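Amino acid ABC transporter, binding protein (Thermus thermophilus, PDB 3VV5) binds L-thialysine, the lysine analogue also called AEC, as the solute-binding component of an amino acid ABC transporter. Local coordinates at residues T150-A155 against L211-R216. Residues are numbered along the deposited sequence; the frame is centred on the assembly and turned at random.
With SLZ (L-thialysine), chain C.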
# COMPACT_ATOMS: atom_id res chain seq x y z
N THR A 150 -7.49 6.17 3.25
CA THR A 150 -7.36 4.75 2.93
C THR A 150 -8.70 4.02 2.77
O THR A 150 -9.77 4.48 3.22
CB THR A 150 -6.50 3.99 3.97
OG1 THR A 150 -7.16 4.02 5.26
CG2 THR A 150 -5.08 4.56 4.09
N THR A 151 -8.63 2.86 2.15
CA THR A 151 -9.75 1.94 2.08
C THR A 151 -10.15 1.44 3.48
O THR A 151 -11.27 1.02 3.68
CB THR A 151 -9.44 0.78 1.13
OG1 THR A 151 -8.26 0.12 1.59
CG2 THR A 151 -9.12 1.32 -0.26
N TYR A 152 -9.22 1.48 4.44
CA TYR A 152 -9.53 1.13 5.84
C TYR A 152 -10.47 2.16 6.45
O TYR A 152 -11.46 1.80 7.09
CB TYR A 152 -8.25 0.97 6.68
CG TYR A 152 -7.19 0.21 5.95
CD1 TYR A 152 -7.45 -1.05 5.41
CD2 TYR A 152 -5.92 0.76 5.74
CE1 TYR A 152 -6.48 -1.77 4.69
CE2 TYR A 152 -4.94 0.05 5.02
CZ TYR A 152 -5.23 -1.20 4.51
OH TYR A 152 -4.26 -1.89 3.78
N MET A 153 -10.16 3.44 6.23
CA MET A 153 -11.05 4.53 6.60
C MET A 153 -12.43 4.38 5.95
O MET A 153 -13.44 4.45 6.64
CB MET A 153 -10.43 5.88 6.20
CG MET A 153 -11.26 7.10 6.61
SD MET A 153 -10.37 8.62 6.35
CE MET A 153 -10.64 8.93 4.61
N GLU A 154 -12.47 4.17 4.64
CA GLU A 154 -13.74 4.00 3.92
C GLU A 154 -14.56 2.86 4.53
O GLU A 154 -15.77 3.02 4.78
CB GLU A 154 -13.45 3.76 2.43
CG GLU A 154 -14.64 3.27 1.59
CD GLU A 154 -14.23 2.81 0.19
OE1 GLU A 154 -14.75 1.77 -0.26
OE2 GLU A 154 -13.38 3.48 -0.44
N ALA A 155 -13.90 1.74 4.83
CA ALA A 155 -14.57 0.59 5.43
C ALA A 155 -15.09 0.88 6.83
O ALA A 155 -16.21 0.48 7.16
CB ALA A 155 -13.65 -0.61 5.46
N LEU A 211 -11.17 -10.60 8.61
CA LEU A 211 -10.85 -9.93 7.37
C LEU A 211 -12.11 -9.22 6.88
O LEU A 211 -13.08 -9.87 6.44
CB LEU A 211 -10.31 -10.95 6.37
CG LEU A 211 -9.81 -10.59 4.97
CD1 LEU A 211 -8.50 -9.87 5.00
CD2 LEU A 211 -9.65 -11.89 4.21
N VAL A 212 -12.08 -7.90 6.96
CA VAL A 212 -13.23 -7.02 6.72
C VAL A 212 -13.55 -6.82 5.22
O VAL A 212 -14.73 -6.65 4.85
CB VAL A 212 -13.05 -5.67 7.45
CG1 VAL A 212 -13.99 -4.59 6.92
CG2 VAL A 212 -13.26 -5.86 8.95
N PHE A 213 -12.51 -6.84 4.38
CA PHE A 213 -12.65 -6.76 2.93
C PHE A 213 -11.36 -7.22 2.25
O PHE A 213 -10.28 -7.19 2.85
CB PHE A 213 -13.02 -5.35 2.43
CG PHE A 213 -11.96 -4.32 2.67
CD1 PHE A 213 -11.91 -3.64 3.88
CD2 PHE A 213 -11.00 -4.05 1.70
CE1 PHE A 213 -10.93 -2.69 4.12
CE2 PHE A 213 -10.00 -3.10 1.93
CZ PHE A 213 -9.97 -2.42 3.14
N GLN A 214 -11.51 -7.61 0.99
CA GLN A 214 -10.38 -7.97 0.16
C GLN A 214 -10.20 -6.89 -0.90
O GLN A 214 -11.16 -6.20 -1.26
CB GLN A 214 -10.62 -9.34 -0.48
CG GLN A 214 -10.73 -10.48 0.53
CD GLN A 214 -10.69 -11.84 -0.12
OE1 GLN A 214 -11.64 -12.25 -0.81
NE2 GLN A 214 -9.59 -12.56 0.08
N GLU A 215 -8.96 -6.72 -1.37
CA GLU A 215 -8.66 -5.76 -2.42
C GLU A 215 -7.50 -6.20 -3.30
O GLU A 215 -6.63 -6.94 -2.88
CB GLU A 215 -8.42 -4.35 -1.86
CG GLU A 215 -7.23 -4.20 -0.93
CD GLU A 215 -7.15 -2.79 -0.32
OE1 GLU A 215 -8.03 -1.96 -0.62
OE2 GLU A 215 -6.21 -2.52 0.46
N ARG A 216 -7.55 -5.72 -4.54
CA ARG A 216 -6.47 -5.83 -5.51
C ARG A 216 -5.69 -4.51 -5.46
O ARG A 216 -6.29 -3.43 -5.54
CB ARG A 216 -7.06 -6.06 -6.92
CG ARG A 216 -7.84 -7.37 -7.08
CD ARG A 216 -8.46 -7.52 -8.50
NE ARG A 216 -9.32 -6.38 -8.87
CZ ARG A 216 -9.11 -5.57 -9.91
NH1 ARG A 216 -9.95 -4.56 -10.15
NH2 ARG A 216 -8.07 -5.74 -10.72
N SLZ C . -4.30 -0.43 1.02
CA SLZ C . -4.34 0.97 1.49
CB SLZ C . -2.99 1.68 1.23
SG SLZ C . -1.86 2.03 2.63
CD SLZ C . -0.53 2.79 1.62
CE SLZ C . 0.65 3.42 2.36
NZ SLZ C . 1.83 3.36 1.49
C SLZ C . -5.37 1.66 0.59
O SLZ C . -5.95 2.66 1.02
OXT SLZ C . -5.56 1.15 -0.54
O HOH W 1 -5.13 -4.07 2.69
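Thr151 and Tyr152, at the start of helix 151-158, meet Phe213 and Glu215 of strand 206-222 in a helix-on-strand contact in the ligand cleft of a type II periplasmic binding fold (solute-binding family 3); its polar end forms part of the L-thialysine site and its other end is apolar packing. Thr151 donates from OG1 to Glu215 OE1 over 3.0 Å, arriving on the syn side of the carboxylate, 23° out of its plane. This bond helps fix the turn of the carboxylate, and OE2 accepts from the ligand amino nitrogen N at 2.9 Å; a carboxylate here would suit an amino group that is probably protonated. Tyr152 OH accepts from that same ligand N at 3.1 Å, and a water hydrogen-bonded to Tyr152 OH also donates to Glu215 OE2. A phenylalanine in place of Tyr152 would probably keep the ring packing but leave the ligand amino group without one of its acceptors. At the ligand carboxylate, Thr151 N donates to ligand O at 2.9 Å, and such a helix N-terminus would favour a negative charge. Thr150, the N-cap, takes the Met153 N-H on OG1, holding the first turn in shape. Next to these polar groups, Phe213 has CG between its backbone N and carbonyl carbon (chi1 65°), which sends the ring toward the helix. Its CZ lies 3.7 Å from Tyr152 CD1, the two side chains crossing at about a right angle, and its edge also meets Thr151 OG1. Small Ala155 admits the Phe213 ring, CB to CE1 3.7 Å. Around this junction, Tyr152 also rests on strands 143-147 and 185-189, while strand 206-222 pairs antiparallel with strand 120-129 through Val212, Phe213 and Glu215.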